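PDB 3PQA: lactaldehyde dehydrogenase from Methanocaldococcus jannaschii, which oxidises lactaldehyde to lactate with NAD as the preferred coenzyme, a step in the biosynthesis of coenzyme F420. Local coordinates for residues 60-65 with 107-112; 99-104 with 150-155; 280-285 with 385-390. One frame throughout, in Å; residues are numbered along the deposited sequence. Where two conformers were deposited one is given.

Interactions 1 and 2 are neighbours, their centres about 8 Å apart, and share helix 88-111: its end packs on helix 55-71 in interaction 1, its middle on helix 145-156 in interaction 2. Their segments alternate along the chain, and L62 of the first also touches I155 of the second, so the three helices pack against one another in the coenzyme-binding half of the aldehyde dehydrogenase fold. Interaction 3 follows later in sequence and lies on the opposite side of the chain's centre, about 43 Å from interaction 1 and 36 Å from interaction 2 between centres. It belongs to the catalytic half, whose strand 278-284 starts just after C275, the probable catalytic cysteine.

Interaction 1 of 3, residues 60-65 with 107-112; sequences NILMNI and FYVKEH
F107 meets M63, and V109 meets L62, where the end of helix 88-111 passes helix 55-71 in the coenzyme-binding domain of the aldehyde dehydrogenase fold. No hydrogen bond joins the two segments; the contact is small and apolar. F107 comes first: in the conformer given, one of two modelled, ring carbon CE2 of F107 lies 4.3 Å from M63 SD, a loose touch. The same ring also meets F107 of the second subunit, so this end of the contact borders the subunit interface. Y108 turns to that interface as well, its OH bonded to E111 of the second subunit. Two residues after F107, V109 points to helix 55-71. Its CG1 stands anti to the backbone N (chi1 -178°), which places the other methyl, CG2, facing L62, and CG2 comes 3.7 Å from L62 CD1. The two branched side chains meet methyl to methyl at a slant, and A156 of helix 145-156 packs beside both. K110 extends along the flank and makes a cation-pi contact with Y59, one residue before segment 60-65. E111 forms a salt bridge with R113 and a hydrogen bond to N431 of the second subunit. H112 leaves the helical conformation, yet its N still closes the last turn on Y108 O at 2.9 Å.

Interaction 2 of 3, residues 99-104 with 150-155; sequences IGTFKL and KIAPAI
F102 lies against A152 where two nearly parallel helices, 88-111 and 145-156, run side by side, their local axes 8.8 Å apart and inclined by 12°. In the F102 side chain, chi1 of -82° sets CG beside the backbone N, swinging the ring in towards the other helix. CB is still short of contact; CG begins it, at the limit of touching A152 CB. CD1 comes closest, 3.6 Å from A152 CB, and it is also wedged against L62 and I65 of helix 55-71 (I65 CG2 3.6 Å away from F102 CD1). CE1 stays close to the same alanine and passes on to I151, whose CG2 is 4.0 Å from it. At the tip, CZ touches that same CG2 at 4.1 Å, with the methyl near the ring plane, at the edge. Beside the phenyl ring, T101 adds its carbonyl O, 3.9 Å from A152 CB, while T101 OG1 is hydrogen-bonded to N145 OD1 and the backbone O of R97. Replacing F102 with an alanine here would probably open a gap between A152, I151, L62 and I65 and leave the three helices without their common filling. With no hydrogen bond between the segments, cohesion rests on buried carbon surfaces, and the small A152 lets the two backbones approach to 5.4 Å between F102 CA and A152 CA.

Interaction 3 of 3, residues 280-285 with 385-390; sequences MILVDE and IDIANS
M280 and L282 reach from strand 278-284 to I387 and A388 of the short helix 384-388, which packs on one face of the mixed sheet in the catalytic half of the aldehyde dehydrogenase fold. Strand 278-284 runs inside that sheet, parallel to both 246-250 and 373-379, and its side chains alternate between the two faces. M280 opens the contact. Its CG sits between the backbone N and the carbonyl carbon (chi1 67°), and the extended next torsion carries SD to within 4.1 Å of I387 CG2; the bend at chi3 turns only CE. I281 belongs to the other face, against F291 and F295 of helix 288-300. L282 returns to the first face and does most of the packing. Its two methyls straddle a single one: L282 CD1 and CD2 each lie 3.8 Å from I387 CG2, a methyl anti to the backbone N of its own residue, on the side facing the strand. L282 CD1 reaches further, to the backbone of A388, 4.0 Å from its N, and skirts its CB. V283 again turns to helix 288-300, on F291 and A288. D284 OD2 is hydrogen-bonded to S286 N. Beyond A388, N389 is tied by its amide to N413 and E415, and the carbonyl of I387 takes two donors of S390. One is S390 N, at 3.1 Å from I387 O; the other, S390 OG, gives its hydrogen to I387 O at 2.7 Å, tilted 19° from the carbonyl plane.

Interaction 1 of 3, residues 60-65 with 107-112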
loop_
_atom_site.group_PDB
_atom_site.type_symbol
_atom_site.label_atom_id
_atom_site.label_comp_id
_atom_site.label_asym_id
_atom_site.label_seq_id
_atom_site.Cartn_x
_atom_site.Cartn_y
_atom_site.Cartn_z
ATOM N N ASN B 60 -11.432 -13.980 -17.179
ATOM C CA ASN B 60 -11.838 -14.346 -18.536
ATOM C C ASN B 60 -13.114 -13.657 -18.983
ATOM O O ASN B 60 -13.191 -13.164 -20.119
ATOM C CB ASN B 60 -11.982 -15.865 -18.673
ATOM C CG ASN B 60 -10.639 -16.571 -18.703
ATOM O OD1 ASN B 60 -9.613 -15.956 -19.005
ATOM N ND2 ASN B 60 -10.638 -17.872 -18.385
ATOM N N ILE B 61 -14.105 -13.613 -18.090
ATOM C CA ILE B 61 -15.397 -12.969 -18.377
ATOM C C ILE B 61 -15.194 -11.487 -18.652
ATOM O O ILE B 61 -15.704 -10.946 -19.637
ATOM C CB ILE B 61 -16.400 -13.153 -17.224
ATOM C CG1 ILE B 61 -16.882 -14.601 -17.161
ATOM C CG2 ILE B 61 -17.602 -12.204 -17.390
ATOM C CD1 ILE B 61 -17.541 -14.952 -15.846
ATOM N N LEU B 62 -14.416 -10.834 -17.790
ATOM C CA LEU B 62 -14.146 -9.398 -17.961
ATOM C C LEU B 62 -13.407 -9.107 -19.293
ATOM O O LEU B 62 -13.773 -8.185 -20.029
ATOM C CB LEU B 62 -13.389 -8.841 -16.745
ATOM C CG LEU B 62 -14.260 -8.839 -15.472
ATOM C CD1 LEU B 62 -13.425 -8.670 -14.201
ATOM C CD2 LEU B 62 -15.381 -7.782 -15.531
ATOM N N MET B 63 -12.382 -9.908 -19.597
ATOM C CA MET B 63 -11.636 -9.742 -20.839
ATOM C C MET B 63 -12.504 -9.984 -22.068
ATOM O O MET B 63 -12.373 -9.272 -23.071
ATOM C CB MET B 63 -10.387 -10.629 -20.865
ATOM C CG MET B 63 -9.287 -10.156 -19.905
ATOM S SD MET B 63 -8.719 -8.457 -20.177
ATOM C CE MET B 63 -7.921 -8.580 -21.757
ATOM N N ASN B 64 -13.405 -10.955 -21.977
ATOM C CA ASN B 64 -14.275 -11.254 -23.108
ATOM C C ASN B 64 -15.318 -10.172 -23.332
ATOM O O ASN B 64 -15.651 -9.873 -24.459
ATOM C CB ASN B 64 -14.919 -12.635 -23.001
ATOM C CG ASN B 64 -15.667 -13.025 -24.277
ATOM O OD1 ASN B 64 -16.877 -12.996 -24.312
ATOM N ND2 ASN B 64 -14.930 -13.377 -25.321
ATOM N N ILE B 65 -15.803 -9.566 -22.257
ATOM C CA ILE B 65 -16.702 -8.418 -22.387
ATOM C C ILE B 65 -15.965 -7.299 -23.121
ATOM O O ILE B 65 -16.498 -6.718 -24.088
ATOM C CB ILE B 65 -17.247 -7.957 -21.015
ATOM C CG1 ILE B 65 -18.264 -8.984 -20.484
ATOM C CG2 ILE B 65 -17.892 -6.577 -21.122
ATOM C CD1 ILE B 65 -18.610 -8.837 -19.025
ATOM N N PHE B 107 -7.539 -6.990 -14.650
ATOM C CA PHE B 107 -6.234 -7.036 -14.020
ATOM C C PHE B 107 -6.302 -6.892 -12.505
ATOM O O PHE B 107 -5.556 -7.596 -11.817
ATOM C CB PHE B 107 -5.218 -6.135 -14.714
ATOM C CG PHE B 107 -4.697 -6.725 -15.998
ATOM C CD1 PHE B 107 -3.489 -7.395 -16.031
ATOM C CD2 PHE B 107 -5.446 -6.655 -17.161
ATOM C CE1 PHE B 107 -3.019 -7.951 -17.208
ATOM C CE2 PHE B 107 -4.984 -7.214 -18.338
ATOM C CZ PHE B 107 -3.769 -7.862 -18.359
ATOM N N TYR B 108 -7.230 -6.097 -11.984
ATOM C CA TYR B 108 -7.404 -6.034 -10.530
ATOM C C TYR B 108 -7.970 -7.311 -9.871
ATOM O O TYR B 108 -7.701 -7.562 -8.686
ATOM C CB TYR B 108 -8.137 -4.758 -10.104
ATOM C CG TYR B 108 -7.178 -3.586 -9.980
ATOM C CD1 TYR B 108 -6.192 -3.570 -8.979
ATOM C CD2 TYR B 108 -7.240 -2.509 -10.866
ATOM C CE1 TYR B 108 -5.287 -2.497 -8.859
ATOM C CE2 TYR B 108 -6.341 -1.427 -10.762
ATOM C CZ TYR B 108 -5.371 -1.438 -9.745
ATOM O OH TYR B 108 -4.496 -0.386 -9.647
ATOM N N VAL B 109 -8.702 -8.139 -10.618
ATOM C CA VAL B 109 -9.106 -9.435 -10.045
ATOM C C VAL B 109 -7.855 -10.237 -9.688
ATOM O O VAL B 109 -7.803 -10.936 -8.674
ATOM C CB VAL B 109 -9.995 -10.307 -10.985
ATOM C CG1 VAL B 109 -10.383 -11.605 -10.254
ATOM C CG2 VAL B 109 -11.228 -9.591 -11.360
ATOM N N LYS B 110 -6.837 -10.089 -10.529
ATOM C CA LYS B 110 -5.589 -10.812 -10.353
ATOM C C LYS B 110 -4.621 -10.119 -9.399
ATOM O O LYS B 110 -3.877 -10.795 -8.695
ATOM C CB LYS B 110 -4.912 -11.060 -11.701
ATOM C CG LYS B 110 -5.622 -12.126 -12.525
ATOM C CD LYS B 110 -4.830 -12.537 -13.740
ATOM C CE LYS B 110 -5.565 -13.646 -14.480
ATOM N NZ LYS B 110 -4.652 -14.595 -15.159
ATOM N N GLU B 111 -4.652 -8.789 -9.365
ATOM C CA GLU B 111 -3.628 -8.017 -8.660
ATOM C C GLU B 111 -4.014 -7.358 -7.349
ATOM O O GLU B 111 -3.125 -6.917 -6.624
ATOM C CB GLU B 111 -3.039 -6.945 -9.588
ATOM C CG GLU B 111 -2.274 -7.515 -10.779
ATOM C CD GLU B 111 -1.130 -8.419 -10.349
ATOM O OE1 GLU B 111 -0.275 -7.951 -9.576
ATOM O OE2 GLU B 111 -1.091 -9.586 -10.773
ATOM N N HIS B 112 -5.309 -7.241 -7.044
ATOM C CA HIS B 112 -5.733 -6.560 -5.817
ATOM C C HIS B 112 -5.045 -7.210 -4.619
ATOM O O HIS B 112 -4.985 -8.431 -4.525
ATOM C CB HIS B 112 -7.256 -6.584 -5.633
ATOM C CG HIS B 112 -7.683 -6.651 -4.197
ATOM N ND1 HIS B 112 -7.976 -7.841 -3.563
ATOM C CD2 HIS B 112 -7.816 -5.683 -3.261
ATOM C CE1 HIS B 112 -8.291 -7.600 -2.304
ATOM N NE2 HIS B 112 -8.203 -6.297 -2.095
#

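Interaction 2 of 3, residues 99-104 with 150-155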
loop_
_atom_site.group_PDB
_atom_site.type_symbol
_atom_site.label_atom_id
_atom_site.label_comp_id
_atom_site.label_asym_id
_atom_site.label_seq_id
_atom_site.Cartn_x
_atom_site.Cartn_y
_atom_site.Cartn_z
ATOM N N ILE B 99 -14.029 -0.149 -22.817
ATOM C CA ILE B 99 -13.133 -1.296 -23.062
ATOM C C ILE B 99 -12.058 -1.292 -21.978
ATOM O O ILE B 99 -11.794 -2.330 -21.343
ATOM C CB ILE B 99 -12.476 -1.232 -24.464
ATOM C CG1 ILE B 99 -13.557 -1.293 -25.551
ATOM C CG2 ILE B 99 -11.504 -2.373 -24.655
ATOM C CD1 ILE B 99 -13.089 -0.783 -26.916
ATOM N N GLY B 100 -11.468 -0.117 -21.761
ATOM C CA GLY B 100 -10.439 0.055 -20.733
ATOM C C GLY B 100 -10.907 -0.288 -19.320
ATOM O O GLY B 100 -10.168 -0.897 -18.542
ATOM N N THR B 101 -12.139 0.092 -18.991
ATOM C CA THR B 101 -12.702 -0.165 -17.669
ATOM C C THR B 101 -12.859 -1.662 -17.407
ATOM O O THR B 101 -12.520 -2.146 -16.326
ATOM C CB THR B 101 -14.046 0.587 -17.530
ATOM O OG1 THR B 101 -13.768 1.985 -17.642
ATOM C CG2 THR B 101 -14.720 0.314 -16.192
ATOM N N PHE B 102 -13.390 -2.395 -18.391
ATOM C CA PHE B 102 -13.490 -3.845 -18.239
ATOM C C PHE B 102 -12.115 -4.502 -18.135
ATOM O O PHE B 102 -11.924 -5.399 -17.315
ATOM C CB PHE B 102 -14.388 -4.467 -19.325
ATOM C CG PHE B 102 -15.856 -4.376 -18.997
ATOM C CD1 PHE B 102 -16.429 -5.248 -18.069
ATOM C CD2 PHE B 102 -16.664 -3.398 -19.593
ATOM C CE1 PHE B 102 -17.799 -5.159 -17.745
ATOM C CE2 PHE B 102 -18.020 -3.303 -19.272
ATOM C CZ PHE B 102 -18.584 -4.181 -18.349
ATOM N N LYS B 103 -11.154 -4.042 -18.938
ATOM C CA LYS B 103 -9.795 -4.607 -18.866
ATOM C C LYS B 103 -9.076 -4.347 -17.543
ATOM O O LYS B 103 -8.362 -5.213 -17.040
ATOM C CB LYS B 103 -8.937 -4.130 -20.025
ATOM C CG LYS B 103 -9.426 -4.640 -21.350
ATOM C CD LYS B 103 -8.472 -4.297 -22.460
ATOM C CE LYS B 103 -8.817 -5.151 -23.674
ATOM N NZ LYS B 103 -7.793 -4.994 -24.749
ATOM N N LEU B 104 -9.280 -3.161 -16.985
ATOM C CA LEU B 104 -8.681 -2.805 -15.709
ATOM C C LEU B 104 -9.267 -3.635 -14.577
ATOM O O LEU B 104 -8.551 -4.051 -13.657
ATOM C CB LEU B 104 -8.835 -1.308 -15.420
ATOM C CG LEU B 104 -7.880 -0.753 -14.361
ATOM C CD1 LEU B 104 -6.429 -1.026 -14.726
ATOM C CD2 LEU B 104 -8.106 0.745 -14.173
ATOM N N LYS B 150 -19.587 0.293 -12.837
ATOM C CA LYS B 150 -20.263 -0.436 -11.766
ATOM C C LYS B 150 -20.235 -1.950 -11.983
ATOM O O LYS B 150 -19.963 -2.712 -11.049
ATOM C CB LYS B 150 -21.713 0.028 -11.613
ATOM C CG LYS B 150 -21.862 1.518 -11.296
ATOM C CD LYS B 150 -23.305 1.883 -10.963
ATOM C CE LYS B 150 -23.506 3.417 -10.965
ATOM N NZ LYS B 150 -22.686 4.091 -9.906
ATOM N N ILE B 151 -20.564 -2.382 -13.203
ATOM C CA ILE B 151 -20.554 -3.803 -13.567
ATOM C C ILE B 151 -19.177 -4.460 -13.450
ATOM O O ILE B 151 -19.060 -5.537 -12.850
ATOM C CB ILE B 151 -21.136 -4.035 -14.989
ATOM C CG1 ILE B 151 -22.589 -3.545 -15.038
ATOM C CG2 ILE B 151 -21.055 -5.526 -15.393
ATOM C CD1 ILE B 151 -23.155 -3.462 -16.454
ATOM N N ALA B 152 -18.158 -3.835 -14.042
ATOM C CA ALA B 152 -16.822 -4.435 -14.052
ATOM C C ALA B 152 -16.283 -4.702 -12.619
ATOM O O ALA B 152 -15.912 -5.850 -12.300
ATOM C CB ALA B 152 -15.853 -3.593 -14.878
ATOM N N PRO B 153 -16.275 -3.675 -11.737
ATOM C CA PRO B 153 -15.863 -3.977 -10.346
ATOM C C PRO B 153 -16.771 -4.960 -9.593
ATOM O O PRO B 153 -16.275 -5.735 -8.773
ATOM C CB PRO B 153 -15.844 -2.611 -9.653
ATOM C CG PRO B 153 -16.658 -1.709 -10.512
ATOM C CD PRO B 153 -16.630 -2.248 -11.916
ATOM N N ALA B 154 -18.085 -4.936 -9.860
ATOM C CA ALA B 154 -19.007 -5.889 -9.233
ATOM C C ALA B 154 -18.692 -7.339 -9.585
ATOM O O ALA B 154 -18.653 -8.204 -8.702
ATOM C CB ALA B 154 -20.458 -5.551 -9.589
ATOM N N ILE B 155 -18.476 -7.609 -10.874
ATOM C CA ILE B 155 -18.074 -8.941 -11.331
ATOM C C ILE B 155 -16.718 -9.332 -10.713
ATOM O O ILE B 155 -16.544 -10.434 -10.174
ATOM C CB ILE B 155 -18.026 -9.035 -12.880
ATOM C CG1 ILE B 155 -19.436 -8.904 -13.478
ATOM C CG2 ILE B 155 -17.381 -10.361 -13.343
ATOM C CD1 ILE B 155 -19.432 -8.831 -14.997
#

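Interaction 3 of 3, residues 280-285 with 385-390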
loop_
_atom_site.group_PDB
_atom_site.type_symbol
_atom_site.label_atom_id
_atom_site.label_comp_id
_atom_site.label_asym_id
_atom_site.label_seq_id
_atom_site.Cartn_x
_atom_site.Cartn_y
_atom_site.Cartn_z
ATOM N N MET B 280 -19.707 27.198 -13.551
ATOM C CA MET B 280 -19.492 28.655 -13.524
ATOM C C MET B 280 -18.023 28.927 -13.768
ATOM O O MET B 280 -17.172 28.081 -13.465
ATOM C CB MET B 280 -19.981 29.282 -12.188
ATOM C CG MET B 280 -19.213 28.909 -10.899
ATOM S SD MET B 280 -19.873 29.650 -9.350
ATOM C CE MET B 280 -20.530 28.190 -8.501
ATOM N N ILE B 281 -17.723 30.083 -14.351
ATOM C CA ILE B 281 -16.325 30.497 -14.520
ATOM C C ILE B 281 -16.168 31.763 -13.693
ATOM O O ILE B 281 -16.950 32.713 -13.877
ATOM C CB ILE B 281 -15.950 30.775 -16.013
ATOM C CG1 ILE B 281 -16.146 29.512 -16.860
ATOM C CG2 ILE B 281 -14.503 31.317 -16.144
ATOM C CD1 ILE B 281 -15.916 29.711 -18.357
ATOM N N LEU B 282 -15.208 31.742 -12.765
ATOM C CA LEU B 282 -14.785 32.929 -12.031
ATOM C C LEU B 282 -13.502 33.435 -12.677
ATOM O O LEU B 282 -12.549 32.678 -12.848
ATOM C CB LEU B 282 -14.583 32.611 -10.542
ATOM C CG LEU B 282 -15.684 31.790 -9.865
ATOM C CD1 LEU B 282 -15.348 31.551 -8.392
ATOM C CD2 LEU B 282 -17.021 32.500 -10.001
ATOM N N VAL B 283 -13.486 34.709 -13.053
ATOM C CA VAL B 283 -12.338 35.269 -13.755
ATOM C C VAL B 283 -11.910 36.578 -13.106
ATOM O O VAL B 283 -12.745 37.393 -12.724
ATOM C CB VAL B 283 -12.606 35.421 -15.293
ATOM C CG1 VAL B 283 -13.807 36.343 -15.577
ATOM C CG2 VAL B 283 -11.345 35.881 -16.033
ATOM N N ASP B 284 -10.602 36.756 -12.952
ATOM C CA ASP B 284 -10.085 37.994 -12.372
ATOM C C ASP B 284 -10.556 39.207 -13.166
ATOM O O ASP B 284 -10.488 39.198 -14.396
ATOM C CB ASP B 284 -8.563 37.983 -12.320
ATOM C CG ASP B 284 -8.021 39.070 -11.413
ATOM O OD1 ASP B 284 -7.810 38.778 -10.223
ATOM O OD2 ASP B 284 -7.846 40.219 -11.876
ATOM N N GLU B 285 -11.005 40.241 -12.448
ATOM C CA GLU B 285 -11.450 41.508 -13.045
ATOM C C GLU B 285 -10.484 42.029 -14.089
ATOM O O GLU B 285 -10.906 42.548 -15.137
ATOM C CB GLU B 285 -11.616 42.591 -11.970
ATOM C CG GLU B 285 -12.878 42.438 -11.138
ATOM C CD GLU B 285 -13.020 43.499 -10.053
ATOM O OE1 GLU B 285 -12.208 44.452 -10.027
ATOM O OE2 GLU B 285 -13.927 43.358 -9.207
ATOM N N ILE B 385 -12.462 31.776 -3.621
ATOM C CA ILE B 385 -12.625 30.530 -2.868
ATOM C C ILE B 385 -14.000 30.525 -2.210
ATOM O O ILE B 385 -14.697 29.520 -2.258
ATOM C CB ILE B 385 -11.478 30.272 -1.868
ATOM C CG1 ILE B 385 -10.226 29.867 -2.649
ATOM C CG2 ILE B 385 -11.833 29.147 -0.890
ATOM C CD1 ILE B 385 -8.938 29.849 -1.875
ATOM N N ASP B 386 -14.402 31.657 -1.634
ATOM C CA ASP B 386 -15.729 31.755 -1.015
ATOM C C ASP B 386 -16.852 31.548 -2.030
ATOM O O ASP B 386 -17.793 30.807 -1.748
ATOM C CB ASP B 386 -15.902 33.077 -0.259
ATOM C CG ASP B 386 -15.106 33.123 1.057
ATOM O OD1 ASP B 386 -14.758 32.057 1.641
ATOM O OD2 ASP B 386 -14.851 34.252 1.524
ATOM N N ILE B 387 -16.749 32.155 -3.216
ATOM C CA ILE B 387 -17.780 31.936 -4.244
ATOM C C ILE B 387 -17.802 30.457 -4.678
ATOM O O ILE B 387 -18.872 29.825 -4.759
ATOM C CB ILE B 387 -17.596 32.831 -5.483
ATOM C CG1 ILE B 387 -17.806 34.309 -5.121
ATOM C CG2 ILE B 387 -18.567 32.409 -6.585
ATOM C CD1 ILE B 387 -17.207 35.270 -6.153
ATOM N N ALA B 388 -16.621 29.915 -4.955
ATOM C CA ALA B 388 -16.491 28.517 -5.371
ATOM C C ALA B 388 -17.111 27.543 -4.362
ATOM O O ALA B 388 -17.746 26.561 -4.766
ATOM C CB ALA B 388 -15.008 28.176 -5.635
ATOM N N ASN B 389 -16.938 27.830 -3.069
ATOM C CA ASN B 389 -17.399 26.940 -1.987
ATOM C C ASN B 389 -18.827 27.205 -1.519
ATOM O O ASN B 389 -19.302 26.573 -0.572
ATOM C CB ASN B 389 -16.470 27.051 -0.779
ATOM C CG ASN B 389 -15.122 26.386 -1.006
ATOM O OD1 ASN B 389 -14.975 25.511 -1.857
ATOM N ND2 ASN B 389 -14.150 26.760 -0.197
ATOM N N SER B 390 -19.503 28.136 -2.178
ATOM C CA SER B 390 -20.785 28.635 -1.683
ATOM C C SER B 390 -22.021 27.785 -2.029
ATOM O O SER B 390 -23.154 28.158 -1.672
ATOM C CB SER B 390 -20.993 30.084 -2.142
ATOM O OG SER B 390 -21.204 30.131 -3.538
#